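Local coordinates for F5/8 type C domain protein (Bacteroides ovatus, PDB 4ZRX) that probably hydrolyses alpha-L-fucosides, carrying a TIM-barrel alpha-L-fucosidase domain together with an F5/8 type C domain that may bind carbohydrate, at residues A[44-49]-A[90-95]; A[76-81]-A[131-136]; A[83-88]-A[137-142]. All coordinates share one frame; numbering follows the deposited sequence.

In the fold
All three contacts lie in the alpha-L-fucosidase TIM barrel and build two successive beta-alpha-beta units: strand 44-48, helix 77-86, strand 91-97, helix 126-137 and strand 140-145. Interaction 1 pairs the first two strands, interaction 2 packs the two connecting helices on each other, and interaction 3 ties the end of helix 77-86 to the turn that leads into strand 140-145. Their centres are about 12 Å (1 and 2), 9 Å (1 and 3) and 8 Å (2 and 3) apart. Along the chain the segments of any two contacts alternate. In space they join neighbouring strands and their outer helices into one sector of the barrel, with C134 touching V92 where the layers meet.

Interaction 1: A[44-49]-A[90-95]; sequences LTAFLH and KMVLLT. With EDO (1,2-ethanediol), chain D.
Strands 44-48 and 91-95 are parallel neighbours in the barrel sheet of the TIM fold, with A46, F47 and L48 opposite V92, L93 and L94. The backbone ladder runs from K90 N to L44 O, through A46 N to M91 O and L93 N to A46 O (2.7 Å), to L48 N on L93 O and T95 N on L48 O. L93 lies alongside F47 and sets CD2 over one face of its ring, 4.2 Å from the centroid; H49 CE1 covers the opposite face, 3.4 Å above the plane. At the C-terminal end of the strands T95 CG2 sits over the H49 imidazole, 3.7 Å from its centroid and only 12° off the normal. With chi1 at 56°, T95 puts this methyl beside its own backbone N, while OG1 bonds to F50 O. H49 ND1 is held by N328 OD1, and NE2 meets O1 of a bound ethanediol at 2.7 Å; this molecule, probably from the crystallisation liquor, also bonds to H98 and E230 and may mark a sugar-binding pocket. With an alanine in place of H49, N328 OD1 would probably lose its imidazole mate, the ethanediol one bond, and F47 and T95 their cover. L48 CD1 packs on V92 CB at 4.0 Å, and both side chains turn outward onto L84 of helix 77-86, whereas strands 324-328 and 140-145 continue the sheet on the two flanks.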
ATOM      1  N   LEU A  44      -5.721   8.554  -5.542  1.00 14.93           N
ATOM      2  CA  LEU A  44      -5.517   7.168  -5.999  1.00 15.96           C
ATOM      3  C   LEU A  44      -4.841   7.187  -7.327  1.00 15.96           C
ATOM      4  O   LEU A  44      -5.444   7.614  -8.311  1.00 16.88           O
ATOM      5  CB  LEU A  44      -6.854   6.410  -6.087  1.00 17.25           C
ATOM      6  CG  LEU A  44      -6.780   4.963  -6.493  1.00 18.30           C
ATOM      7  CD1 LEU A  44      -6.070   4.193  -5.411  1.00 19.20           C
ATOM      8  CD2 LEU A  44      -8.194   4.460  -6.758  1.00 20.93           C
ATOM      9  N   THR A  45      -3.626   6.684  -7.367  1.00 14.46           N
ATOM     10  CA  THR A  45      -2.846   6.730  -8.575  1.00 14.43           C
ATOM     11  C   THR A  45      -2.251   5.355  -8.867  1.00 14.30           C
ATOM     12  O   THR A  45      -2.199   4.508  -7.995  1.00 13.60           O
ATOM     13  CB  THR A  45      -1.731   7.735  -8.459  1.00 14.93           C
ATOM     14  OG1 THR A  45      -0.892   7.461  -7.332  1.00 15.10           O
ATOM     15  CG2 THR A  45      -2.288   9.135  -8.264  1.00 16.11           C
ATOM     16  N   ALA A  46      -1.785   5.157 -10.078  1.00 13.78           N
ATOM     17  CA  ALA A  46      -1.266   3.854 -10.493  1.00 14.65           C
ATOM     18  C   ALA A  46       0.195   3.903 -10.876  1.00 15.39           C
ATOM     19  O   ALA A  46       0.617   4.755 -11.666  1.00 17.48           O
ATOM     20  CB  ALA A  46      -2.080   3.338 -11.649  1.00 15.02           C
ATOM     21  N   PHE A  47       0.951   2.962 -10.348  1.00 14.60           N
ATOM     22  CA  PHE A  47       2.363   2.742 -10.707  1.00 14.64           C
ATOM     23  C   PHE A  47       2.347   1.672 -11.801  1.00 15.19           C
ATOM     24  O   PHE A  47       1.574   0.694 -11.718  1.00 15.67           O
ATOM     25  CB  PHE A  47       3.124   2.196  -9.503  1.00 15.05           C
ATOM     26  CG  PHE A  47       4.403   2.899  -9.113  1.00 15.55           C
ATOM     27  CD1 PHE A  47       5.278   3.446 -10.017  1.00 16.15           C
ATOM     28  CD2 PHE A  47       4.800   2.826  -7.771  1.00 16.08           C
ATOM     29  CE1 PHE A  47       6.493   4.024  -9.555  1.00 17.25           C
ATOM     30  CE2 PHE A  47       5.973   3.383  -7.318  1.00 16.73           C
ATOM     31  CZ  PHE A  47       6.830   3.982  -8.227  1.00 17.23           C
ATOM     32  N   LEU A  48       3.206   1.844 -12.821  1.00 15.49           N
ATOM     33  CA  LEU A  48       3.475   0.861 -13.820  1.00 15.73           C
ATOM     34  C   LEU A  48       4.961   0.512 -13.846  1.00 15.91           C
ATOM     35  O   LEU A  48       5.783   1.220 -14.471  1.00 16.88           O
ATOM     36  CB  LEU A  48       3.036   1.384 -15.183  1.00 17.08           C
ATOM     37  CG  LEU A  48       1.559   1.717 -15.355  1.00 18.03           C
ATOM     38  CD1 LEU A  48       1.327   2.605 -16.597  1.00 18.99           C
ATOM     39  CD2 LEU A  48       0.743   0.429 -15.469  1.00 19.42           C
ATOM     40  N   HIS A  49       5.348  -0.532 -13.142  1.00 15.05           N
ATOM     41  CA  HIS A  49       6.685  -1.079 -13.262  1.00 15.51           C
ATOM     42  C   HIS A  49       6.728  -1.991 -14.473  1.00 15.60           C
ATOM     43  O   HIS A  49       6.073  -3.036 -14.513  1.00 15.73           O
ATOM     44  CB  HIS A  49       7.108  -1.824 -12.014  1.00 15.50           C
ATOM     45  CG  HIS A  49       7.524  -0.951 -10.889  1.00 15.95           C
ATOM     46  ND1 HIS A  49       6.644  -0.167 -10.183  1.00 16.07           N
ATOM     47  CD2 HIS A  49       8.717  -0.800 -10.291  1.00 17.08           C
ATOM     48  CE1 HIS A  49       7.300   0.474  -9.240  1.00 17.15           C
ATOM     49  NE2 HIS A  49       8.555   0.082  -9.273  1.00 17.10           N
ATOM     50  N   LYS A  90      -6.276   8.165 -11.017  1.00 17.03           N
ATOM     51  CA  LYS A  90      -6.212   9.551 -11.483  1.00 19.48           C
ATOM     52  C   LYS A  90      -4.910   9.944 -12.134  1.00 18.97           C
ATOM     53  O   LYS A  90      -4.783  11.043 -12.646  1.00 19.89           O
ATOM     54  CB  LYS A  90      -6.577  10.554 -10.354  1.00 20.85           C
ATOM     55  CG  LYS A  90      -7.929  10.340  -9.792  1.00 22.81           C
ATOM     56  CD  LYS A  90      -9.079  10.546 -10.783  1.00 26.32           C
ATOM     57  CE  LYS A  90     -10.406  10.495 -10.049  1.00 31.56           C
ATOM     58  NZ  LYS A  90     -11.555  10.981 -10.844  1.00 36.43           N
HETATM   59  N   MSE A  91      -3.918   9.072 -12.082  1.00 16.91           N
HETATM   60  CA  MSE A  91      -2.652   9.295 -12.757  1.00 16.90           C
HETATM   61  C   MSE A  91      -2.047   7.897 -12.983  1.00 17.03           C
HETATM   62  O   MSE A  91      -2.309   6.949 -12.238  1.00 16.57           O
HETATM   63  CB  MSE A  91      -1.716  10.130 -11.902  1.00 17.34           C
HETATM   64  CG  MSE A  91      -0.499  10.526 -12.587  1.00 18.28           C
HETATM   65 SE   MSE A  91       0.711  11.554 -11.529  0.75 19.18          SE
HETATM   66  CE  MSE A  91       1.286  10.062 -10.515  1.00 22.28           C
ATOM     67  N   VAL A  92      -1.269   7.795 -14.034  1.00 16.97           N
ATOM     68  CA  VAL A  92      -0.409   6.645 -14.245  1.00 17.37           C
ATOM     69  C   VAL A  92       1.030   7.083 -14.207  1.00 17.64           C
ATOM     70  O   VAL A  92       1.425   8.156 -14.757  1.00 19.64           O
ATOM     71  CB  VAL A  92      -0.740   5.914 -15.548  1.00 19.49           C
ATOM     72  CG1 VAL A  92      -2.187   5.455 -15.555  1.00 20.44           C
ATOM     73  CG2 VAL A  92      -0.570   6.752 -16.740  1.00 20.83           C
ATOM     74  N   LEU A  93       1.857   6.299 -13.514  1.00 16.57           N
ATOM     75  CA  LEU A  93       3.233   6.663 -13.293  1.00 17.73           C
ATOM     76  C   LEU A  93       4.135   5.554 -13.771  1.00 16.67           C
ATOM     77  O   LEU A  93       4.173   4.483 -13.188  1.00 15.70           O
ATOM     78  CB  LEU A  93       3.447   6.953 -11.788  1.00 19.81           C
ATOM     79  CG  LEU A  93       4.860   7.132 -11.236  1.00 24.35           C
ATOM     80  CD1 LEU A  93       5.595   8.145 -11.813  1.00 24.88           C
ATOM     81  CD2 LEU A  93       4.777   7.442  -9.691  1.00 26.14           C
ATOM     82  N   LEU A  94       4.880   5.816 -14.836  1.00 16.29           N
ATOM     83  CA  LEU A  94       5.667   4.758 -15.513  1.00 16.23           C
ATOM     84  C   LEU A  94       7.121   4.773 -15.096  1.00 16.35           C
ATOM     85  O   LEU A  94       7.760   5.833 -15.057  1.00 16.44           O
ATOM     86  CB  LEU A  94       5.580   4.965 -17.043  1.00 17.25           C
ATOM     87  CG  LEU A  94       6.364   4.035 -17.899  1.00 17.47           C
ATOM     88  CD1 LEU A  94       5.730   2.668 -17.894  1.00 17.73           C
ATOM     89  CD2 LEU A  94       6.385   4.533 -19.296  1.00 19.02           C
ATOM     90  N   THR A  95       7.706   3.602 -14.862  1.00 15.76           N
ATOM     91  CA  THR A  95       9.132   3.428 -14.695  1.00 15.85           C
ATOM     92  C   THR A  95       9.848   3.559 -16.058  1.00 15.54           C
ATOM     93  O   THR A  95      10.216   2.566 -16.705  1.00 17.11           O
ATOM     94  CB  THR A  95       9.508   2.091 -14.064  1.00 16.12           C
ATOM     95  OG1 THR A  95       8.961   1.001 -14.825  1.00 15.84           O
ATOM     96  CG2 THR A  95       8.914   1.999 -12.618  1.00 16.82           C
TER
HETATM   97  C1  EDO D 703      10.095   1.590  -6.772  1.00 26.04           C
HETATM   98  O1  EDO D 703      10.643   0.533  -7.557  1.00 23.30           O
HETATM   99  C2  EDO D 703       9.525   0.981  -5.505  1.00 27.91           C
HETATM  100  O2  EDO D 703      10.545   0.203  -4.859  1.00 30.19           O

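Interaction 2: A[76-81]-A[131-136]; sequences DAEQWV and RAACDK
K136 NZ donates to a water 2.9 Å away, and that water in turn gives a weak 3.4 Å bond to E78 OE2, bridging helices 77-86 and 126-137 at their outer edge. The E78 side chain runs roughly perpendicular to that of K136. The E78 carboxylate rests against the lysine methylenes, OE1 lying 3.6 Å from K136 CE, while OE1 and NZ stay 4.1 Å apart, beyond a direct salt bridge. Beneath this polar edge the contact is mostly apolar. A133 CB enters the surface of the other helix between A77, E78 and V81, 3.5 Å from A77 O and 3.7 Å from V81 CG2. V81 stands with CG1 anti to its backbone N (chi1 177°), which directs CG2 at A133 CB and, farther in, at C134 SG, 4.1 Å away. The small alanine lets the segment axes close to 8.4 Å, crossing at -48°. Each helix also has polar contacts of its own: D76 OD1 caps the start of 77-86 through a weak bond from Q79 N, and R131 NH1 forms a salt bridge with D135 OD1 on the side of its helix turned away from E78. Since the bridge between the helices is carried by one water with a weak bond to the glutamate, the attraction of opposite charges probably adds modestly to an interface that rests mainly on A133 set among A77, E78 and V81.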
ATOM      1  N   ASP A  76       0.118  -2.979 -25.581  1.00 22.94           N
ATOM      2  CA  ASP A  76      -1.025  -2.126 -25.804  1.00 23.43           C
ATOM      3  C   ASP A  76      -1.219  -1.223 -24.592  1.00 23.16           C
ATOM      4  O   ASP A  76      -1.884  -1.615 -23.597  1.00 23.18           O
ATOM      5  CB  ASP A  76      -2.211  -2.995 -26.096  1.00 25.12           C
ATOM      6  CG  ASP A  76      -3.464  -2.201 -26.439  1.00 26.66           C
ATOM      7  OD1 ASP A  76      -3.460  -0.958 -26.416  1.00 27.25           O
ATOM      8  OD2 ASP A  76      -4.472  -2.888 -26.678  1.00 30.00           O
ATOM      9  N   ALA A  77      -0.643  -0.023 -24.663  1.00 21.86           N
ATOM     10  CA  ALA A  77      -0.782   0.945 -23.606  1.00 20.67           C
ATOM     11  C   ALA A  77      -2.185   1.531 -23.441  1.00 21.54           C
ATOM     12  O   ALA A  77      -2.538   1.966 -22.314  1.00 21.44           O
ATOM     13  CB  ALA A  77       0.208   2.051 -23.736  1.00 20.85           C
ATOM     14  N   GLU A  78      -2.994   1.499 -24.499  1.00 22.61           N
ATOM     15  CA  GLU A  78      -4.423   1.842 -24.388  1.00 23.94           C
ATOM     16  C   GLU A  78      -5.134   0.870 -23.440  1.00 22.60           C
ATOM     17  O   GLU A  78      -6.000   1.268 -22.684  1.00 22.54           O
ATOM     18  CB  GLU A  78      -5.203   1.897 -25.708  1.00 27.11           C
ATOM     19  CG  GLU A  78      -4.725   2.921 -26.694  1.00 30.66           C
ATOM     20  CD  GLU A  78      -5.709   3.120 -27.899  1.00 33.62           C
ATOM     21  OE1 GLU A  78      -6.805   2.557 -27.855  1.00 36.06           O
ATOM     22  OE2 GLU A  78      -5.363   3.850 -28.836  1.00 38.65           O
ATOM     23  N   GLN A  79      -4.745  -0.411 -23.481  1.00 22.31           N
ATOM     24  CA  GLN A  79      -5.317  -1.409 -22.583  1.00 21.11           C
ATOM     25  C   GLN A  79      -4.962  -1.095 -21.146  1.00 20.33           C
ATOM     26  O   GLN A  79      -5.791  -1.185 -20.242  1.00 20.49           O
ATOM     27  CB  GLN A  79      -4.885  -2.805 -22.982  1.00 21.42           C
ATOM     28  CG  GLN A  79      -5.499  -3.917 -22.156  1.00 22.33           C
ATOM     29  CD  GLN A  79      -4.570  -4.570 -21.102  1.00 21.73           C
ATOM     30  OE1 GLN A  79      -3.515  -4.055 -20.728  1.00 20.35           O
ATOM     31  NE2 GLN A  79      -4.988  -5.741 -20.643  1.00 21.89           N
ATOM     32  N   TRP A  80      -3.719  -0.666 -20.932  1.00 19.32           N
ATOM     33  CA  TRP A  80      -3.320  -0.237 -19.603  1.00 18.54           C
ATOM     34  C   TRP A  80      -4.195   0.934 -19.101  1.00 18.67           C
ATOM     35  O   TRP A  80      -4.725   0.907 -18.000  1.00 18.24           O
ATOM     36  CB  TRP A  80      -1.852   0.203 -19.506  1.00 17.97           C
ATOM     37  CG  TRP A  80      -0.819  -0.685 -20.069  1.00 17.64           C
ATOM     38  CD1 TRP A  80      -0.973  -1.946 -20.534  1.00 18.30           C
ATOM     39  CD2 TRP A  80       0.549  -0.363 -20.240  1.00 17.62           C
ATOM     40  NE1 TRP A  80       0.243  -2.434 -20.976  1.00 18.40           N
ATOM     41  CE2 TRP A  80       1.174  -1.455 -20.832  1.00 17.90           C
ATOM     42  CE3 TRP A  80       1.328   0.768 -19.939  1.00 17.96           C
ATOM     43  CZ2 TRP A  80       2.522  -1.470 -21.156  1.00 18.36           C
ATOM     44  CZ3 TRP A  80       2.659   0.737 -20.286  1.00 19.33           C
ATOM     45  CH2 TRP A  80       3.238  -0.375 -20.876  1.00 18.56           C
ATOM     46  N   VAL A  81      -4.245   2.005 -19.886  1.00 19.02           N
ATOM     47  CA  VAL A  81      -4.859   3.222 -19.424  1.00 19.12           C
ATOM     48  C   VAL A  81      -6.358   3.068 -19.345  1.00 19.36           C
ATOM     49  O   VAL A  81      -6.985   3.575 -18.396  1.00 19.67           O
ATOM     50  CB  VAL A  81      -4.457   4.438 -20.259  1.00 19.78           C
ATOM     51  CG1 VAL A  81      -5.187   5.656 -19.782  1.00 19.87           C
ATOM     52  CG2 VAL A  81      -2.946   4.684 -20.192  1.00 19.53           C
ATOM     53  N   ARG A 131       1.848   7.877 -23.343  1.00 20.43           N
ATOM     54  CA  ARG A 131       1.314   9.241 -23.440  1.00 21.61           C
ATOM     55  C   ARG A 131       0.166   9.355 -24.391  1.00 21.62           C
ATOM     56  O   ARG A 131      -0.771  10.096 -24.090  1.00 21.31           O
ATOM     57  CB  ARG A 131       2.374  10.314 -23.709  1.00 23.49           C
ATOM     58  CG  ARG A 131       1.916  11.826 -23.367  1.00 25.03           C
ATOM     59  CD  ARG A 131       1.818  11.884 -21.833  1.00 25.06           C
ATOM     60  NE  ARG A 131       1.390  13.193 -21.270  1.00 24.29           N
ATOM     61  CZ  ARG A 131       0.137  13.577 -21.146  1.00 25.01           C
ATOM     62  NH1 ARG A 131      -0.893  12.890 -21.605  1.00 24.62           N
ATOM     63  NH2 ARG A 131      -0.103  14.660 -20.463  1.00 27.91           N
ATOM     64  N   ALA A 132       0.217   8.662 -25.535  1.00 20.84           N
ATOM     65  CA  ALA A 132      -0.886   8.650 -26.482  1.00 21.14           C
ATOM     66  C   ALA A 132      -2.199   8.089 -25.874  1.00 20.73           C
ATOM     67  O   ALA A 132      -3.267   8.662 -26.066  1.00 21.11           O
ATOM     68  CB  ALA A 132      -0.487   7.883 -27.740  1.00 21.36           C
ATOM     69  N   ALA A 133      -2.067   7.025 -25.097  1.00 19.26           N
ATOM     70  CA  ALA A 133      -3.181   6.433 -24.376  1.00 19.94           C
ATOM     71  C   ALA A 133      -3.688   7.385 -23.276  1.00 19.76           C
ATOM     72  O   ALA A 133      -4.903   7.552 -23.163  1.00 20.13           O
ATOM     73  CB  ALA A 133      -2.858   5.114 -23.853  1.00 19.46           C
ATOM     74  N   CYS A 134      -2.793   8.099 -22.591  1.00 19.48           N
ATOM     75  CA  CYS A 134      -3.254   9.095 -21.634  1.00 20.39           C
ATOM     76  C   CYS A 134      -4.004  10.226 -22.320  1.00 21.79           C
ATOM     77  O   CYS A 134      -4.992  10.729 -21.774  1.00 22.35           O
ATOM     78  CB  CYS A 134      -2.160   9.668 -20.817  1.00 20.17           C
ATOM     79  SG  CYS A 134      -1.391   8.452 -19.656  1.00 20.21           S
ATOM     80  N   ASP A 135      -3.508  10.657 -23.487  1.00 22.06           N
ATOM     81  CA  ASP A 135      -4.212  11.658 -24.322  1.00 23.89           C
ATOM     82  C   ASP A 135      -5.634  11.222 -24.654  1.00 24.72           C
ATOM     83  O   ASP A 135      -6.579  12.021 -24.513  1.00 26.42           O
ATOM     84  CB  ASP A 135      -3.488  11.924 -25.633  1.00 24.43           C
ATOM     85  CG  ASP A 135      -2.152  12.670 -25.470  1.00 25.11           C
ATOM     86  OD1 ASP A 135      -1.821  13.172 -24.352  1.00 24.85           O
ATOM     87  OD2 ASP A 135      -1.430  12.744 -26.521  1.00 24.70           O
ATOM     88  N   LYS A 136      -5.820   9.960 -25.008  1.00 24.43           N
ATOM     89  CA  LYS A 136      -7.119   9.445 -25.405  1.00 26.08           C
ATOM     90  C   LYS A 136      -8.117   9.433 -24.250  1.00 25.92           C
ATOM     91  O   LYS A 136      -9.276   9.835 -24.424  1.00 25.58           O
ATOM     92  CB  LYS A 136      -6.991   8.017 -25.987  1.00 28.18           C
ATOM     93  CG  LYS A 136      -8.300   7.326 -26.306  1.00 30.70           C
ATOM     94  CD  LYS A 136      -8.029   6.058 -27.008  1.00 34.19           C
ATOM     95  CE  LYS A 136      -9.221   5.092 -27.027  1.00 36.66           C
ATOM     96  NZ  LYS A 136      -9.882   5.161 -28.280  1.00 39.35           N
TER
HETATM   97  O   HOH W   1      -7.925   5.495 -30.340  1.00 47.27           O

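Interaction 3: A[83-88]-A[137-142]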
ATOM      1  N   THR A  83      -8.012   0.327 -18.654  1.00 21.77           N
ATOM      2  CA  THR A  83      -8.206  -0.481 -17.467  1.00 21.52           C
ATOM      3  C   THR A  83      -8.106   0.400 -16.211  1.00 20.83           C
ATOM      4  O   THR A  83      -8.984   0.355 -15.338  1.00 20.73           O
ATOM      5  CB  THR A  83      -7.178  -1.563 -17.405  1.00 22.81           C
ATOM      6  OG1 THR A  83      -7.389  -2.469 -18.495  1.00 23.71           O
ATOM      7  CG2 THR A  83      -7.258  -2.353 -16.096  1.00 23.68           C
ATOM      8  N   LEU A  84      -7.063   1.213 -16.161  1.00 19.71           N
ATOM      9  CA  LEU A  84      -6.791   2.008 -14.970  1.00 19.05           C
ATOM     10  C   LEU A  84      -7.767   3.192 -14.808  1.00 18.75           C
ATOM     11  O   LEU A  84      -8.157   3.547 -13.695  1.00 18.04           O
ATOM     12  CB  LEU A  84      -5.332   2.489 -15.007  1.00 19.66           C
ATOM     13  CG  LEU A  84      -4.368   1.268 -14.897  1.00 19.95           C
ATOM     14  CD1 LEU A  84      -2.949   1.710 -15.165  1.00 20.17           C
ATOM     15  CD2 LEU A  84      -4.461   0.587 -13.522  1.00 20.23           C
ATOM     16  N   LYS A  85      -8.209   3.765 -15.937  1.00 19.15           N
ATOM     17  CA  LYS A  85      -9.249   4.802 -15.896  1.00 21.04           C
ATOM     18  C   LYS A  85     -10.528   4.243 -15.349  1.00 20.91           C
ATOM     19  O   LYS A  85     -11.105   4.815 -14.392  1.00 21.96           O
ATOM     20  CB  LYS A  85      -9.459   5.356 -17.285  1.00 22.48           C
ATOM     21  CG  LYS A  85     -10.419   6.495 -17.387  1.00 24.70           C
ATOM     22  CD  LYS A  85      -9.739   7.826 -17.091  1.00 26.06           C
ATOM     23  CE  LYS A  85     -10.762   8.997 -17.351  1.00 27.97           C
ATOM     24  NZ  LYS A  85     -10.034  10.243 -16.938  1.00 28.38           N
ATOM     25  N   GLU A  86     -10.939   3.107 -15.880  1.00 21.90           N
ATOM     26  CA  GLU A  86     -12.156   2.448 -15.452  1.00 24.44           C
ATOM     27  C   GLU A  86     -12.079   1.993 -13.992  1.00 23.57           C
ATOM     28  O   GLU A  86     -13.087   2.004 -13.300  1.00 24.46           O
ATOM     29  CB  GLU A  86     -12.467   1.233 -16.306  1.00 27.30           C
ATOM     30  CG  GLU A  86     -12.977   1.540 -17.758  1.00 31.04           C
ATOM     31  CD  GLU A  86     -13.041   0.282 -18.655  1.00 35.91           C
ATOM     32  OE1 GLU A  86     -12.766  -0.862 -18.192  1.00 39.32           O
ATOM     33  OE2 GLU A  86     -13.333   0.457 -19.853  1.00 42.37           O
ATOM     34  N   ALA A  87     -10.894   1.644 -13.526  1.00 22.15           N
ATOM     35  CA  ALA A  87     -10.669   1.264 -12.124  1.00 21.40           C
ATOM     36  C   ALA A  87     -10.539   2.407 -11.142  1.00 20.19           C
ATOM     37  O   ALA A  87     -10.397   2.170  -9.969  1.00 19.96           O
ATOM     38  CB  ALA A  87      -9.429   0.379 -12.027  1.00 22.07           C
ATOM     39  N   GLY A  88     -10.597   3.641 -11.593  1.00 19.61           N
ATOM     40  CA  GLY A  88     -10.655   4.785 -10.754  1.00 18.56           C
ATOM     41  C   GLY A  88      -9.395   5.565 -10.513  1.00 18.35           C
ATOM     42  O   GLY A  88      -9.401   6.491  -9.694  1.00 18.90           O
ATOM     43  N   TYR A 137      -7.657   8.994 -23.091  1.00 24.00           N
ATOM     44  CA  TYR A 137      -8.535   8.837 -21.898  1.00 25.03           C
ATOM     45  C   TYR A 137      -8.492   9.962 -20.905  1.00 24.64           C
ATOM     46  O   TYR A 137      -9.100   9.853 -19.821  1.00 25.61           O
ATOM     47  CB  TYR A 137      -8.208   7.503 -21.212  1.00 25.45           C
ATOM     48  CG  TYR A 137      -8.624   6.316 -22.022  1.00 28.01           C
ATOM     49  CD1 TYR A 137      -9.951   5.889 -22.022  1.00 30.59           C
ATOM     50  CD2 TYR A 137      -7.710   5.612 -22.810  1.00 28.78           C
ATOM     51  CE1 TYR A 137     -10.365   4.837 -22.808  1.00 32.48           C
ATOM     52  CE2 TYR A 137      -8.108   4.552 -23.573  1.00 31.31           C
ATOM     53  CZ  TYR A 137      -9.462   4.168 -23.562  1.00 33.53           C
ATOM     54  OH  TYR A 137      -9.857   3.118 -24.308  1.00 37.56           O
ATOM     55  N   ASP A 138      -7.794  11.048 -21.220  1.00 23.77           N
ATOM     56  CA  ASP A 138      -7.665  12.207 -20.348  1.00 24.31           C
ATOM     57  C   ASP A 138      -7.172  11.780 -18.970  1.00 23.32           C
ATOM     58  O   ASP A 138      -7.802  12.061 -17.934  1.00 24.14           O
ATOM     59  CB  ASP A 138      -9.003  13.003 -20.251  1.00 25.53           C
ATOM     60  CG  ASP A 138      -8.850  14.312 -19.473  1.00 27.46           C
ATOM     61  OD1 ASP A 138      -7.740  14.857 -19.419  1.00 29.31           O
ATOM     62  OD2 ASP A 138      -9.838  14.865 -18.914  1.00 29.73           O
HETATM   63  N   MSE A 139      -6.057  11.042 -18.978  1.00 21.99           N
HETATM   64  CA  MSE A 139      -5.444  10.518 -17.784  1.00 21.77           C
HETATM   65  C   MSE A 139      -4.173  11.281 -17.519  1.00 20.83           C
HETATM   66  O   MSE A 139      -3.337  11.452 -18.417  1.00 20.24           O
HETATM   67  CB  MSE A 139      -5.165   9.015 -17.951  1.00 22.39           C
HETATM   68  CG  MSE A 139      -4.233   8.387 -16.902  1.00 22.35           C
HETATM   69 SE   MSE A 139      -5.269   8.108 -15.253  0.75 25.86          SE
HETATM   70  CE  MSE A 139      -6.098   6.437 -15.606  1.00 23.47           C
ATOM     71  N   LYS A 140      -3.938  11.660 -16.264  1.00 20.32           N
ATOM     72  CA  LYS A 140      -2.713  12.364 -15.906  1.00 20.14           C
ATOM     73  C   LYS A 140      -1.533  11.369 -15.945  1.00 19.47           C
ATOM     74  O   LYS A 140      -1.725  10.157 -15.822  1.00 19.23           O
ATOM     75  CB  LYS A 140      -2.789  13.029 -14.550  1.00 22.31           C
ATOM     76  CG  LYS A 140      -3.750  14.226 -14.508  1.00 24.88           C
ATOM     77  CD  LYS A 140      -3.735  14.709 -13.029  1.00 29.35           C
ATOM     78  CE  LYS A 140      -5.049  15.170 -12.604  1.00 35.80           C
ATOM     79  NZ  LYS A 140      -5.398  16.390 -13.263  1.00 38.06           N
ATOM     80  N   PHE A 141      -0.349  11.913 -16.129  1.00 18.67           N
ATOM     81  CA  PHE A 141       0.847  11.126 -16.487  1.00 20.10           C
ATOM     82  C   PHE A 141       1.944  11.575 -15.601  1.00 18.83           C
ATOM     83  O   PHE A 141       2.197  12.804 -15.430  1.00 18.87           O
ATOM     84  CB  PHE A 141       1.131  11.449 -17.976  1.00 21.10           C
ATOM     85  CG  PHE A 141       2.401  10.929 -18.522  1.00 22.68           C
ATOM     86  CD1 PHE A 141       2.500   9.631 -18.905  1.00 24.02           C
ATOM     87  CD2 PHE A 141       3.453  11.777 -18.735  1.00 23.59           C
ATOM     88  CE1 PHE A 141       3.688   9.157 -19.541  1.00 26.00           C
ATOM     89  CE2 PHE A 141       4.650  11.325 -19.323  1.00 24.81           C
ATOM     90  CZ  PHE A 141       4.753  10.021 -19.733  1.00 24.68           C
ATOM     91  N   GLY A 142       2.690  10.600 -15.112  1.00 17.38           N
ATOM     92  CA  GLY A 142       3.865  10.847 -14.329  1.00 17.19           C
ATOM     93  C   GLY A 142       4.998   9.919 -14.737  1.00 17.81           C
ATOM     94  O   GLY A 142       4.771   8.898 -15.366  1.00 16.58           O
TER
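K85 leaves its helix with CG anti to the backbone N (chi1 -176°), and a single bend at chi2 (85°) turns the extended remainder toward the end of helix 126-137, where NZ meets two carbonyls. M139, a selenomethionine, runs antiparallel alongside it, and its bends at chi2 and chi3 bring CE back onto the lysine's own helix. K85 NZ bonds to D138 O at 3.0 Å, approaching from above the carbonyl plane, 59° out of it, and more weakly to Y137 O at 3.1 Å. Both carbonyls belong to the turn where D138, with positive phi, closes the helix in a Schellman motif; the ammonium group would probably be favoured by the partial negative charge of such a helix end. Deeper in, M139 CE lies 3.4 Å from K85 N and 4.1 Å from L84 CB, and the aliphatic part of K85 runs over the same methyl, with K85 CB 3.9 Å from M139 CE. Helix 77-86 ends in its own Schellman turn at G88, just before strand 91-97. M139 also meets V81, C134 and V92, filling the corner between the two helices and the sheet, and K140 and G142 then pair with V92 as strand 140-145 joins the barrel.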